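Local coordinates for probable thiamine pyrophosphokinase (Staphylococcus saprophyticus, PDB 3L8M), which probably transfers a pyrophosphate group from ATP to thiamine, making thiamine diphosphate, at residues K2-C7 against N92-G97; H22-G27 against T41-V46; P151-I156 against V204-S209; Q135-G140 against I197-G202. All blocks are in the same frame, centred on the assembly; numbering follows the deposited sequence.

Contact 1 (K2-C7 against N92-G97). With NA (sodium ion), chain C.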
loop_
_atom_site.group_PDB
_atom_site.type_symbol
_atom_site.label_atom_id
_atom_site.label_comp_id
_atom_site.label_asym_id
_atom_site.label_seq_id
_atom_site.Cartn_x
_atom_site.Cartn_y
_atom_site.Cartn_z
ATOM N N LYS A 2 -7.580 0.056 10.189
ATOM C CA LYS A 2 -8.655 1.040 10.240
ATOM C C LYS A 2 -9.654 1.005 9.078
ATOM O O LYS A 2 -9.269 0.919 7.907
ATOM C CB LYS A 2 -8.037 2.435 10.323
ATOM C CG LYS A 2 -9.038 3.576 10.413
ATOM C CD LYS A 2 -8.336 4.888 10.082
ATOM C CE LYS A 2 -9.290 6.070 10.052
ATOM N NZ LYS A 2 -8.633 7.237 9.406
ATOM N N ALA A 3 -10.942 1.090 9.399
ATOM C CA ALA A 3 -11.958 1.091 8.352
ATOM C C ALA A 3 -12.899 2.293 8.471
ATOM O O ALA A 3 -13.320 2.663 9.568
ATOM C CB ALA A 3 -12.760 -0.210 8.387
ATOM N N ASN A 4 -13.203 2.907 7.330
ATOM C CA ASN A 4 -14.106 4.054 7.273
ATOM C C ASN A 4 -15.376 3.598 6.581
ATOM O O ASN A 4 -15.313 2.966 5.530
ATOM C CB ASN A 4 -13.509 5.193 6.446
ATOM C CG ASN A 4 -12.240 5.734 7.035
ATOM O OD1 ASN A 4 -12.223 6.219 8.170
ATOM N ND2 ASN A 4 -11.156 5.657 6.266
ATOM N N LEU A 5 -16.523 3.912 7.168
ATOM C CA LEU A 5 -17.803 3.547 6.571
ATOM C C LEU A 5 -18.530 4.792 6.105
ATOM O O LEU A 5 -18.545 5.810 6.798
ATOM C CB LEU A 5 -18.700 2.804 7.575
ATOM C CG LEU A 5 -18.473 1.294 7.734
ATOM C CD1 LEU A 5 -17.096 1.033 8.334
ATOM C CD2 LEU A 5 -19.581 0.699 8.604
ATOM N N LEU A 6 -19.116 4.722 4.918
ATOM C CA LEU A 6 -19.886 5.841 4.422
ATOM C C LEU A 6 -21.344 5.382 4.301
ATOM O O LEU A 6 -21.630 4.410 3.605
ATOM C CB LEU A 6 -19.355 6.306 3.069
ATOM C CG LEU A 6 -20.001 7.589 2.537
ATOM C CD1 LEU A 6 -19.863 8.693 3.581
ATOM C CD2 LEU A 6 -19.340 8.000 1.216
ATOM N N CYS A 7 -22.248 6.070 4.996
ATOM C CA CYS A 7 -23.680 5.744 4.959
ATOM C C CYS A 7 -24.490 6.705 4.099
ATOM O O CYS A 7 -25.674 6.485 3.890
ATOM C CB CYS A 7 -24.295 5.783 6.352
ATOM S SG CYS A 7 -23.492 4.784 7.575
ATOM N N ASN A 92 -10.269 -0.165 14.416
ATOM C CA ASN A 92 -10.667 1.232 14.539
ATOM C C ASN A 92 -11.654 1.488 13.421
ATOM O O ASN A 92 -11.299 1.373 12.251
ATOM C CB ASN A 92 -9.456 2.157 14.391
ATOM C CG ASN A 92 -8.445 1.978 15.510
ATOM O OD1 ASN A 92 -8.761 2.166 16.688
ATOM N ND2 ASN A 92 -7.223 1.609 15.148
ATOM N N ILE A 93 -12.892 1.818 13.781
ATOM C CA ILE A 93 -13.937 2.071 12.797
ATOM C C ILE A 93 -14.505 3.482 12.898
ATOM O O ILE A 93 -14.950 3.902 13.962
ATOM C CB ILE A 93 -15.115 1.074 12.954
ATOM C CG1 ILE A 93 -14.586 -0.357 13.129
ATOM C CG2 ILE A 93 -16.032 1.161 11.743
ATOM C CD1 ILE A 93 -13.577 -0.768 12.108
ATOM N N ASP A 94 -14.481 4.207 11.785
ATOM C CA ASP A 94 -15.024 5.561 11.726
ATOM C C ASP A 94 -16.242 5.535 10.818
ATOM O O ASP A 94 -16.127 5.233 9.626
ATOM C CB ASP A 94 -13.997 6.548 11.155
ATOM C CG ASP A 94 -12.862 6.824 12.113
ATOM O OD1 ASP A 94 -12.938 6.334 13.259
ATOM O OD2 ASP A 94 -11.907 7.536 11.725
ATOM N N VAL A 95 -17.405 5.841 11.383
ATOM C CA VAL A 95 -18.633 5.858 10.602
ATOM C C VAL A 95 -18.981 7.303 10.244
ATOM O O VAL A 95 -19.154 8.158 11.117
ATOM C CB VAL A 95 -19.807 5.202 11.381
ATOM C CG1 VAL A 95 -21.079 5.234 10.538
ATOM C CG2 VAL A 95 -19.446 3.752 11.743
ATOM N N TYR A 96 -19.078 7.564 8.950
ATOM C CA TYR A 96 -19.403 8.890 8.448
ATOM C C TYR A 96 -20.750 8.761 7.777
ATOM O O TYR A 96 -21.122 7.663 7.352
ATOM C CB TYR A 96 -18.376 9.316 7.391
ATOM C CG TYR A 96 -16.986 9.543 7.920
ATOM C CD1 TYR A 96 -16.583 10.811 8.341
ATOM C CD2 TYR A 96 -16.066 8.500 7.988
ATOM C CE1 TYR A 96 -15.295 11.038 8.810
ATOM C CE2 TYR A 96 -14.771 8.714 8.456
ATOM C CZ TYR A 96 -14.394 9.990 8.864
ATOM O OH TYR A 96 -13.112 10.227 9.296
ATOM N N GLY A 97 -21.470 9.876 7.671
ATOM C CA GLY A 97 -22.758 9.869 7.003
ATOM C C GLY A 97 -23.956 9.381 7.794
ATOM O O GLY A 97 -25.047 9.268 7.233
HETATM NA NA NA C . -12.326 4.965 15.682
HETATM O O HOH W 1 -11.188 8.386 9.327
#

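Contact 2 (H22-G27 against T41-V46)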
loop_
_atom_site.group_PDB
_atom_site.type_symbol
_atom_site.label_atom_id
_atom_site.label_comp_id
_atom_site.label_asym_id
_atom_site.label_seq_id
_atom_site.Cartn_x
_atom_site.Cartn_y
_atom_site.Cartn_z
ATOM N N HIS A 22 -6.963 6.750 0.102
ATOM C CA HIS A 22 -6.258 5.476 0.092
ATOM C C HIS A 22 -6.536 4.581 1.294
ATOM O O HIS A 22 -6.042 3.466 1.352
ATOM C CB HIS A 22 -4.743 5.706 -0.084
ATOM C CG HIS A 22 -4.395 6.400 -1.363
ATOM N ND1 HIS A 22 -4.762 5.901 -2.598
ATOM C CD2 HIS A 22 -3.826 7.606 -1.603
ATOM C CE1 HIS A 22 -4.444 6.771 -3.540
ATOM N NE2 HIS A 22 -3.874 7.816 -2.961
ATOM N N GLU A 23 -7.338 5.045 2.249
ATOM C CA GLU A 23 -7.637 4.200 3.406
ATOM C C GLU A 23 -8.693 3.152 3.030
ATOM O O GLU A 23 -9.176 3.139 1.909
ATOM C CB GLU A 23 -8.109 5.061 4.578
ATOM C CG GLU A 23 -7.190 6.238 4.831
ATOM C CD GLU A 23 -7.401 6.891 6.178
ATOM O OE1 GLU A 23 -8.521 6.804 6.723
ATOM O OE2 GLU A 23 -6.441 7.511 6.687
ATOM N N HIS A 24 -9.031 2.260 3.949
ATOM C CA HIS A 24 -10.031 1.234 3.655
ATOM C C HIS A 24 -11.438 1.815 3.827
ATOM O O HIS A 24 -11.785 2.298 4.915
ATOM C CB HIS A 24 -9.856 0.043 4.601
ATOM C CG HIS A 24 -8.484 -0.559 4.585
ATOM N ND1 HIS A 24 -8.008 -1.305 3.525
ATOM C CD2 HIS A 24 -7.485 -0.523 5.499
ATOM C CE1 HIS A 24 -6.775 -1.702 3.789
ATOM N NE2 HIS A 24 -6.433 -1.242 4.981
ATOM N N TRP A 25 -12.240 1.782 2.761
ATOM C CA TRP A 25 -13.605 2.295 2.824
ATOM C C TRP A 25 -14.666 1.225 2.588
ATOM O O TRP A 25 -14.555 0.417 1.666
ATOM C CB TRP A 25 -13.824 3.433 1.822
ATOM C CG TRP A 25 -13.288 4.778 2.254
ATOM C CD1 TRP A 25 -12.046 5.308 1.979
ATOM C CD2 TRP A 25 -13.988 5.776 3.017
ATOM N NE1 TRP A 25 -11.938 6.573 2.522
ATOM C CE2 TRP A 25 -13.114 6.883 3.162
ATOM C CE3 TRP A 25 -15.266 5.844 3.593
ATOM C CZ2 TRP A 25 -13.481 8.044 3.860
ATOM C CZ3 TRP A 25 -15.633 7.012 4.298
ATOM C CH2 TRP A 25 -14.739 8.088 4.419
ATOM N N ILE A 26 -15.700 1.257 3.427
ATOM C CA ILE A 26 -16.828 0.329 3.377
ATOM C C ILE A 26 -18.091 1.122 3.001
ATOM O O ILE A 26 -18.352 2.183 3.573
ATOM C CB ILE A 26 -17.102 -0.307 4.772
ATOM C CG1 ILE A 26 -15.816 -0.865 5.393
ATOM C CG2 ILE A 26 -18.191 -1.369 4.649
ATOM C CD1 ILE A 26 -15.151 -1.958 4.598
ATOM N N GLY A 27 -18.875 0.625 2.055
ATOM C CA GLY A 27 -20.086 1.351 1.694
ATOM C C GLY A 27 -21.368 0.787 2.313
ATOM O O GLY A 27 -21.619 -0.420 2.241
ATOM N N THR A 41 -12.783 2.356 -4.554
ATOM C CA THR A 41 -13.292 0.988 -4.534
ATOM C C THR A 41 -13.492 0.516 -3.096
ATOM O O THR A 41 -12.539 0.361 -2.340
ATOM C CB THR A 41 -12.330 0.001 -5.234
ATOM O OG1 THR A 41 -12.147 0.394 -6.600
ATOM C CG2 THR A 41 -12.901 -1.426 -5.184
ATOM N N PRO A 42 -14.745 0.282 -2.701
ATOM C CA PRO A 42 -15.050 -0.176 -1.346
ATOM C C PRO A 42 -14.531 -1.602 -1.118
ATOM O O PRO A 42 -14.621 -2.435 -2.007
ATOM C CB PRO A 42 -16.580 -0.131 -1.302
ATOM C CG PRO A 42 -16.942 0.859 -2.378
ATOM C CD PRO A 42 -15.979 0.528 -3.465
ATOM N N GLN A 43 -13.970 -1.860 0.061
ATOM C CA GLN A 43 -13.492 -3.189 0.422
ATOM C C GLN A 43 -14.708 -4.132 0.301
ATOM O O GLN A 43 -14.579 -5.301 -0.057
ATOM C CB GLN A 43 -13.000 -3.195 1.877
ATOM C CG GLN A 43 -11.838 -2.253 2.176
ATOM C CD GLN A 43 -10.574 -2.657 1.440
ATOM O OE1 GLN A 43 -10.207 -3.836 1.419
ATOM N NE2 GLN A 43 -9.897 -1.684 0.837
ATOM N N PHE A 44 -15.886 -3.599 0.628
ATOM C CA PHE A 44 -17.146 -4.332 0.551
ATOM C C PHE A 44 -18.302 -3.402 0.900
ATOM O O PHE A 44 -18.102 -2.353 1.502
ATOM C CB PHE A 44 -17.133 -5.558 1.474
ATOM C CG PHE A 44 -17.151 -5.242 2.942
ATOM C CD1 PHE A 44 -18.338 -4.887 3.582
ATOM C CD2 PHE A 44 -15.988 -5.349 3.700
ATOM C CE1 PHE A 44 -18.371 -4.656 4.943
ATOM C CE2 PHE A 44 -16.008 -5.115 5.074
ATOM C CZ PHE A 44 -17.208 -4.767 5.698
ATOM N N ALA A 45 -19.512 -3.777 0.516
ATOM C CA ALA A 45 -20.664 -2.938 0.785
ATOM C C ALA A 45 -21.892 -3.736 1.197
ATOM O O ALA A 45 -22.067 -4.884 0.790
ATOM C CB ALA A 45 -20.983 -2.107 -0.448
ATOM N N VAL A 46 -22.742 -3.109 2.007
ATOM C CA VAL A 46 -23.980 -3.715 2.471
ATOM C C VAL A 46 -25.086 -2.764 2.036
ATOM O O VAL A 46 -24.906 -1.546 2.074
ATOM C CB VAL A 46 -24.021 -3.821 4.011
ATOM C CG1 VAL A 46 -25.298 -4.515 4.445
ATOM C CG2 VAL A 46 -22.804 -4.569 4.527
HETATM O O HOH W 2 -11.383 0.988 0.018
#

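Contact 3 (P151-I156 against V204-S209)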
loop_
_atom_site.group_PDB
_atom_site.type_symbol
_atom_site.label_atom_id
_atom_site.label_comp_id
_atom_site.label_asym_id
_atom_site.label_seq_id
_atom_site.Cartn_x
_atom_site.Cartn_y
_atom_site.Cartn_z
ATOM N N PRO A 151 -13.332 21.859 20.887
ATOM C CA PRO A 151 -13.238 22.398 22.249
ATOM C C PRO A 151 -14.313 21.936 23.238
ATOM O O PRO A 151 -14.083 21.914 24.446
ATOM C CB PRO A 151 -13.275 23.906 22.018
ATOM C CG PRO A 151 -14.180 24.031 20.827
ATOM C CD PRO A 151 -13.680 22.920 19.923
ATOM N N TYR A 152 -15.483 21.566 22.736
ATOM C CA TYR A 152 -16.562 21.136 23.612
ATOM C C TYR A 152 -16.614 19.627 23.843
ATOM O O TYR A 152 -16.434 18.835 22.915
ATOM C CB TYR A 152 -17.897 21.628 23.051
ATOM C CG TYR A 152 -18.027 23.135 23.047
ATOM C CD1 TYR A 152 -18.133 23.844 24.244
ATOM C CD2 TYR A 152 -18.011 23.857 21.851
ATOM C CE1 TYR A 152 -18.223 25.235 24.253
ATOM C CE2 TYR A 152 -18.097 25.245 21.848
ATOM C CZ TYR A 152 -18.203 25.930 23.053
ATOM O OH TYR A 152 -18.289 27.305 23.068
ATOM N N ILE A 153 -16.853 19.236 25.093
ATOM C CA ILE A 153 -16.941 17.827 25.466
ATOM C C ILE A 153 -18.153 17.618 26.354
ATOM O O ILE A 153 -18.349 18.342 27.325
ATOM C CB ILE A 153 -15.728 17.344 26.278
ATOM C CG1 ILE A 153 -14.427 17.609 25.518
ATOM C CG2 ILE A 153 -15.882 15.857 26.583
ATOM C CD1 ILE A 153 -13.957 19.054 25.571
ATOM N N SER A 154 -18.958 16.616 26.028
ATOM C CA SER A 154 -20.137 16.322 26.820
ATOM C C SER A 154 -20.258 14.823 27.034
ATOM O O SER A 154 -19.815 14.024 26.210
ATOM C CB SER A 154 -21.399 16.837 26.124
ATOM O OG SER A 154 -21.271 18.209 25.798
ATOM N N PHE A 155 -20.861 14.460 28.159
ATOM C CA PHE A 155 -21.083 13.072 28.507
ATOM C C PHE A 155 -22.574 12.863 28.746
ATOM O O PHE A 155 -23.194 13.578 29.530
ATOM C CB PHE A 155 -20.287 12.719 29.765
ATOM C CG PHE A 155 -18.801 12.890 29.604
ATOM C CD1 PHE A 155 -18.054 11.966 28.885
ATOM C CD2 PHE A 155 -18.154 13.997 30.147
ATOM C CE1 PHE A 155 -16.688 12.137 28.713
ATOM C CE2 PHE A 155 -16.790 14.179 29.982
ATOM C CZ PHE A 155 -16.053 13.251 29.262
ATOM N N ILE A 156 -23.137 11.883 28.050
ATOM C CA ILE A 156 -24.548 11.539 28.159
ATOM C C ILE A 156 -24.636 10.101 28.660
ATOM O O ILE A 156 -24.086 9.201 28.038
ATOM C CB ILE A 156 -25.250 11.597 26.775
ATOM C CG1 ILE A 156 -25.025 12.964 26.109
ATOM C CG2 ILE A 156 -26.727 11.260 26.932
ATOM C CD1 ILE A 156 -25.506 14.143 26.897
ATOM N N VAL A 204 -21.546 5.882 29.497
ATOM C CA VAL A 204 -21.884 7.181 28.927
ATOM C C VAL A 204 -21.350 7.373 27.509
ATOM O O VAL A 204 -20.304 6.831 27.139
ATOM C CB VAL A 204 -21.330 8.340 29.786
ATOM C CG1 VAL A 204 -21.806 8.200 31.228
ATOM C CG2 VAL A 204 -19.802 8.356 29.713
ATOM N N LEU A 205 -22.093 8.129 26.710
ATOM C CA LEU A 205 -21.664 8.437 25.361
ATOM C C LEU A 205 -20.857 9.719 25.508
ATOM O O LEU A 205 -21.249 10.634 26.233
ATOM C CB LEU A 205 -22.860 8.697 24.443
ATOM C CG LEU A 205 -23.680 7.494 23.975
ATOM C CD1 LEU A 205 -25.010 7.991 23.426
ATOM C CD2 LEU A 205 -22.905 6.695 22.921
HETATM N N MSE A 206 -19.709 9.778 24.860
HETATM C CA MSE A 206 -18.913 10.984 24.931
HETATM C C MSE A 206 -19.064 11.646 23.575
HETATM O O MSE A 206 -18.916 10.988 22.550
HETATM C CB MSE A 206 -17.450 10.654 25.193
HETATM C CG MSE A 206 -16.535 11.843 24.983
HETATM SE SE MSE A 206 -14.832 11.445 25.337
HETATM C CE MSE A 206 -14.255 13.049 25.735
ATOM N N ILE A 207 -19.379 12.937 23.568
ATOM C CA ILE A 207 -19.552 13.655 22.318
ATOM C C ILE A 207 -18.720 14.920 22.285
ATOM O O ILE A 207 -18.867 15.795 23.132
ATOM C CB ILE A 207 -21.034 14.000 22.078
ATOM C CG1 ILE A 207 -21.165 14.966 20.906
ATOM C CG2 ILE A 207 -21.639 14.606 23.324
ATOM C CD1 ILE A 207 -22.581 15.125 20.437
ATOM N N ARG A 208 -17.828 15.005 21.306
ATOM C CA ARG A 208 -16.983 16.176 21.165
ATOM C C ARG A 208 -17.533 17.053 20.056
ATOM O O ARG A 208 -17.901 16.564 18.989
ATOM C CB ARG A 208 -15.546 15.749 20.881
ATOM C CG ARG A 208 -15.003 14.863 21.989
ATOM C CD ARG A 208 -13.588 15.229 22.349
ATOM N NE ARG A 208 -12.661 14.146 22.044
ATOM C CZ ARG A 208 -11.368 14.171 22.342
ATOM N NH1 ARG A 208 -10.853 15.231 22.958
ATOM N NH2 ARG A 208 -10.588 13.141 22.024
ATOM N N SER A 209 -17.607 18.351 20.318
ATOM C CA SER A 209 -18.144 19.292 19.345
ATOM C C SER A 209 -17.164 20.414 19.079
ATOM O O SER A 209 -16.245 20.644 19.853
ATOM C CB SER A 209 -19.461 19.891 19.858
ATOM O OG SER A 209 -20.439 18.890 20.072
#

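Contact 4 (Q135-G140 against I197-G202)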
loop_
_atom_site.group_PDB
_atom_site.type_symbol
_atom_site.label_atom_id
_atom_site.label_comp_id
_atom_site.label_asym_id
_atom_site.label_seq_id
_atom_site.Cartn_x
_atom_site.Cartn_y
_atom_site.Cartn_z
ATOM N N GLN A 135 -18.506 8.551 20.764
ATOM C CA GLN A 135 -18.087 7.192 21.091
ATOM C C GLN A 135 -18.631 6.786 22.451
ATOM O O GLN A 135 -18.902 7.632 23.303
ATOM C CB GLN A 135 -16.562 7.068 21.085
ATOM C CG GLN A 135 -15.860 7.923 22.129
ATOM C CD GLN A 135 -14.344 7.789 22.073
ATOM O OE1 GLN A 135 -13.799 6.700 22.263
ATOM N NE2 GLN A 135 -13.656 8.899 21.808
ATOM N N PHE A 136 -18.789 5.480 22.639
ATOM C CA PHE A 136 -19.306 4.907 23.874
ATOM C C PHE A 136 -18.152 4.640 24.854
ATOM O O PHE A 136 -17.056 4.277 24.444
ATOM C CB PHE A 136 -20.047 3.611 23.523
ATOM C CG PHE A 136 -20.690 2.922 24.691
ATOM C CD1 PHE A 136 -21.648 3.570 25.465
ATOM C CD2 PHE A 136 -20.377 1.592 24.983
ATOM C CE1 PHE A 136 -22.288 2.905 26.518
ATOM C CE2 PHE A 136 -21.013 0.915 26.033
ATOM C CZ PHE A 136 -21.970 1.573 26.800
ATOM N N ILE A 137 -18.388 4.859 26.141
ATOM C CA ILE A 137 -17.365 4.622 27.155
ATOM C C ILE A 137 -18.000 3.832 28.278
ATOM O O ILE A 137 -18.934 4.301 28.927
ATOM C CB ILE A 137 -16.794 5.914 27.744
ATOM C CG1 ILE A 137 -16.235 6.806 26.630
ATOM C CG2 ILE A 137 -15.682 5.565 28.732
ATOM C CD1 ILE A 137 -15.663 8.120 27.139
ATOM N N GLN A 138 -17.478 2.632 28.498
ATOM C CA GLN A 138 -18.000 1.729 29.509
ATOM C C GLN A 138 -17.347 1.927 30.868
ATOM O O GLN A 138 -16.422 2.733 31.012
ATOM C CB GLN A 138 -17.802 0.293 29.028
ATOM C CG GLN A 138 -18.677 -0.736 29.695
ATOM C CD GLN A 138 -18.516 -2.099 29.057
ATOM O OE1 GLN A 138 -17.409 -2.640 28.994
ATOM N NE2 GLN A 138 -19.619 -2.662 28.572
ATOM N N LYS A 139 -17.840 1.192 31.862
ATOM C CA LYS A 139 -17.317 1.270 33.227
ATOM C C LYS A 139 -15.805 1.073 33.222
ATOM O O LYS A 139 -15.292 0.095 32.678
ATOM C CB LYS A 139 -17.987 0.209 34.108
ATOM C CG LYS A 139 -17.490 0.149 35.553
ATOM C CD LYS A 139 -18.213 -0.962 36.324
ATOM C CE LYS A 139 -17.557 -1.270 37.672
ATOM N NZ LYS A 139 -17.594 -0.133 38.637
ATOM N N GLY A 140 -15.096 2.019 33.827
ATOM C CA GLY A 140 -13.649 1.948 33.869
ATOM C C GLY A 140 -13.082 3.347 33.954
ATOM O O GLY A 140 -13.829 4.305 34.150
ATOM N N ILE A 197 -11.120 11.001 33.314
ATOM C CA ILE A 197 -12.542 10.713 33.471
ATOM C C ILE A 197 -12.709 9.247 33.866
ATOM O O ILE A 197 -12.208 8.347 33.190
ATOM C CB ILE A 197 -13.329 11.011 32.158
ATOM C CG1 ILE A 197 -14.834 10.801 32.376
ATOM C CG2 ILE A 197 -12.812 10.143 31.026
ATOM C CD1 ILE A 197 -15.286 9.348 32.421
ATOM N N GLU A 198 -13.408 9.010 34.970
ATOM C CA GLU A 198 -13.620 7.651 35.444
ATOM C C GLU A 198 -15.089 7.325 35.634
ATOM O O GLU A 198 -15.806 8.015 36.361
ATOM C CB GLU A 198 -12.880 7.431 36.764
ATOM C CG GLU A 198 -13.110 6.056 37.378
ATOM C CD GLU A 198 -12.340 5.861 38.669
ATOM O OE1 GLU A 198 -12.486 4.793 39.303
ATOM O OE2 GLU A 198 -11.583 6.780 39.047
ATOM N N ILE A 199 -15.535 6.263 34.975
ATOM C CA ILE A 199 -16.916 5.838 35.084
ATOM C C ILE A 199 -16.993 4.814 36.211
ATOM O O ILE A 199 -16.607 3.656 36.038
ATOM C CB ILE A 199 -17.405 5.191 33.774
ATOM C CG1 ILE A 199 -17.272 6.186 32.614
ATOM C CG2 ILE A 199 -18.839 4.708 33.938
ATOM C CD1 ILE A 199 -18.229 7.369 32.678
ATOM N N ILE A 200 -17.476 5.255 37.370
ATOM C CA ILE A 200 -17.606 4.380 38.529
ATOM C C ILE A 200 -18.726 3.371 38.312
ATOM O O ILE A 200 -18.622 2.213 38.719
ATOM C CB ILE A 200 -17.902 5.186 39.814
ATOM C CG1 ILE A 200 -16.638 5.909 40.296
ATOM C CG2 ILE A 200 -18.405 4.256 40.902
ATOM C CD1 ILE A 200 -16.081 6.928 39.326
ATOM N N GLU A 201 -19.802 3.822 37.675
ATOM C CA GLU A 201 -20.941 2.958 37.396
ATOM C C GLU A 201 -21.647 3.370 36.117
ATOM O O GLU A 201 -21.626 4.542 35.735
ATOM C CB GLU A 201 -21.949 2.993 38.546
ATOM C CG GLU A 201 -21.532 2.217 39.781
ATOM C CD GLU A 201 -22.712 1.522 40.439
ATOM O OE1 GLU A 201 -23.663 2.224 40.850
ATOM O OE2 GLU A 201 -22.690 0.275 40.534
ATOM N N GLY A 202 -22.272 2.397 35.463
ATOM C CA GLY A 202 -22.991 2.670 34.235
ATOM C C GLY A 202 -22.109 2.878 33.023
ATOM O O GLY A 202 -20.962 2.429 32.981
#

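Contact 1 (K2-C7 against N92-G97)
The Tyr96 ring meets strand 2-6 by its edge: Asn4 OD1 lies in the ring plane, 3.6 Å from Tyr96 CE2, and the carbonyl oxygen of Leu5 and a water sit at the same rim. Asn4 and Tyr96 run side by side in one direction, their amide and ring planes 61° apart, while the Asn4 amide is turned 45° from the Asp94 carboxylate. The water joins these groups. It gives hydrogen bonds to Asn4 OD1 and, at 2.6 Å, to Asp94 OD2, and it accepts from Lys2 NZ and Tyr96 OH. Lys2 reaches it with CG anti to its backbone N (chi1 -179°) and the rest of the chain extended, which brings Lys2 CE within 3.4 Å of Asp94 OD2. Lys2 NZ itself stays 4.0 Å from that oxygen and makes its salt bridge with Glu23, which also accepts from Asn4 ND2.

Between the face bearing Lys2, Asn4, Asp94 and Tyr96 and the apolar face, the two parallel strands are joined by five backbone bonds, such as Leu5 N to Asp94 O at 2.8 Å. On the apolar face Leu5 CD1 rests 3.6 Å from Ile93 CG2, and helix 77-87 covers Leu5 and Val95. Strands 24-28 and 124-128 continue the sheet on the two flanks.

Asp94 divides its carboxylate: OD1 binds a sodium ion together with the carbonyl oxygen of Asn124, and OD2 is gripped by the four-bonded water. Held at both oxygens, the carboxylate is probably restricted in its rotation.

Contact 2 (H22-G27 against T41-V46)
Ile26 CB starts 4.0 Å from Phe44 O, and its branches then spread over the Phe44 side chain. CG2, on the far side of CB from the amide nitrogen, lies 3.3 Å from that same carbonyl oxygen and equally near Phe44 CE1. CG1 takes the other direction (chi1 -50°) and comes only to the far end of the ring, near CZ. From it CD1 swings over the ring face in a CH-pi contact, 3.7 Å from the centroid and 26° off the normal, displaced toward the rim on the CE2 side. The same methyl also touches Gln43 CB, so the tip of Ile26 is shared by two consecutive residues.

Gln43 bends at chi2 (-65°) and carries its amide to His24. Its NE2 reaches the edge of the imidazole, 3.3 Å from His24 ND1, but the angle is too poor for a hydrogen bond and the two planes stand almost perpendicular. A water does bond to that amide: it accepts from Gln43 NE2 and Trp25 N and donates to Thr41 O. The backbones are tied by Gln43 N to Trp25 O at 2.8 Å, Gly27 N to Phe44 O and Val46 N to Gly27 O, a parallel pairing.

Strand 24-28, helix 30-37 and strand 44-46 form a right-handed beta-alpha-beta unit at one margin of the sheet. The helix packs on Trp25, Pro42 and Ala45. Arg88 makes a cation-pi contact with Phe44, Met1 of a third subunit packs on Phe44, and strand 2-6 borders strand 24-28 on its other flank.

Contact 3 (P151-I156 against V204-S209)
Met206, a selenomethionine, runs alongside Phe155 and ends against Ile153. Its CG is 3.7 Å from Phe155 CE1, and its CE comes within 3.4 Å of Ile153 CG2. The selenium approaches the ring obliquely, 5.1 Å from the centroid and 65° off the normal, a Met-aromatic contact. The torsions account for this reach: CG lies opposite the main-chain nitrogen (chi1 168°) and the chain stays extended to CE. Val204, which points toward the other strand, brings CG2 obliquely to Phe155 CD1, while Arg208 CD lies beside Ile153 CG1. On the reverse face Ser154 CB packs 3.6 Å from Ile207 CG2.

These neighbours are set by an antiparallel register. Tyr152-Ser209, Ser154-Ile207 and Ile156-Leu205 are hydrogen-bonded pairs, and Ile153-Arg208 and Phe155-Met206 are the non-hydrogen-bonded pairs between them. All six backbone bonds are present; Ile207 N to Ser154 O is 2.9 Å at an N-H...O angle of 169°. Ser209 OG, further out, is bonded to Asn132 OD1.

Within this chain strand 152-157 is one of the two outermost strands of the large mixed sheet. Strand 204-209 lies between it and strand 132-137, bonding to the latter through Val204, Met206 and Arg208. Phe155 touches Ile197 and Val204 touches Ile199, both of strand 197-201, so the pair is packed against the smaller antiparallel sheet.

Contact 4 (Q135-G140 against I197-G202)
A single antiparallel bridge, Gly140 with Ile199, opens the edge of the four-stranded antiparallel sheet here, next to a classic beta bulge at Ile200 and Glu201, which both face Thr162. The bridge is a hydrogen-bonded pair: Ile199 N to Gly140 O is 2.7 Å, and Gly140 N reaches a lone pair of Ile199 O, in the carbonyl plane, at 3.1 Å. The end-to-end directions of 137-140 and 197-202 are 97° apart, because both segments change direction here. The first leads from strand 132-137 of the large sheet into strand 140-142 of the small one.

Ile137 points toward the other segment. Ile199 CB lies 3.8 Å from Gln138 O; from there CG1 turns to Ile137 CG2, 4.2 Å away, and CG2 lies 3.8 Å from Lys139 CA. Val204 of strand 204-209 also packs on Ile199, and Met206 on Ile137, joining this corner to the large sheet.

Lys139 extends across the turn. Its CG passes 3.6 Å from Ile199 O; the bend at chi4 (64°) then brings its ammonium group to the next carbonyl, where Lys139 NZ donates to Ile200 O at 2.6 Å, tilted 26° from the carbonyl plane.

In the fold
Contacts 1, 2 and 3 are strand pairings within one mixed sheet, and contact 4 lies where that sheet passes into the smaller antiparallel one. Contact 2 is nested inside the chain loop closed by contact 1; contacts 3 and 4 follow, their segments alternating. Contacts 1 and 2 are about 9 Å apart between centres and share the neighbouring strands 2-6 and 24-28. Contacts 3 and 4, about 13 Å apart between centres, meet through strands 204-209 and 132-137. Contacts 2 and 3 are about 28 Å apart between centres, on opposite sides of the chain's centre. The sheet thus runs from the parallel, helix-flanked, probably catalytic region to the all-beta region that probably takes part in thiamine binding.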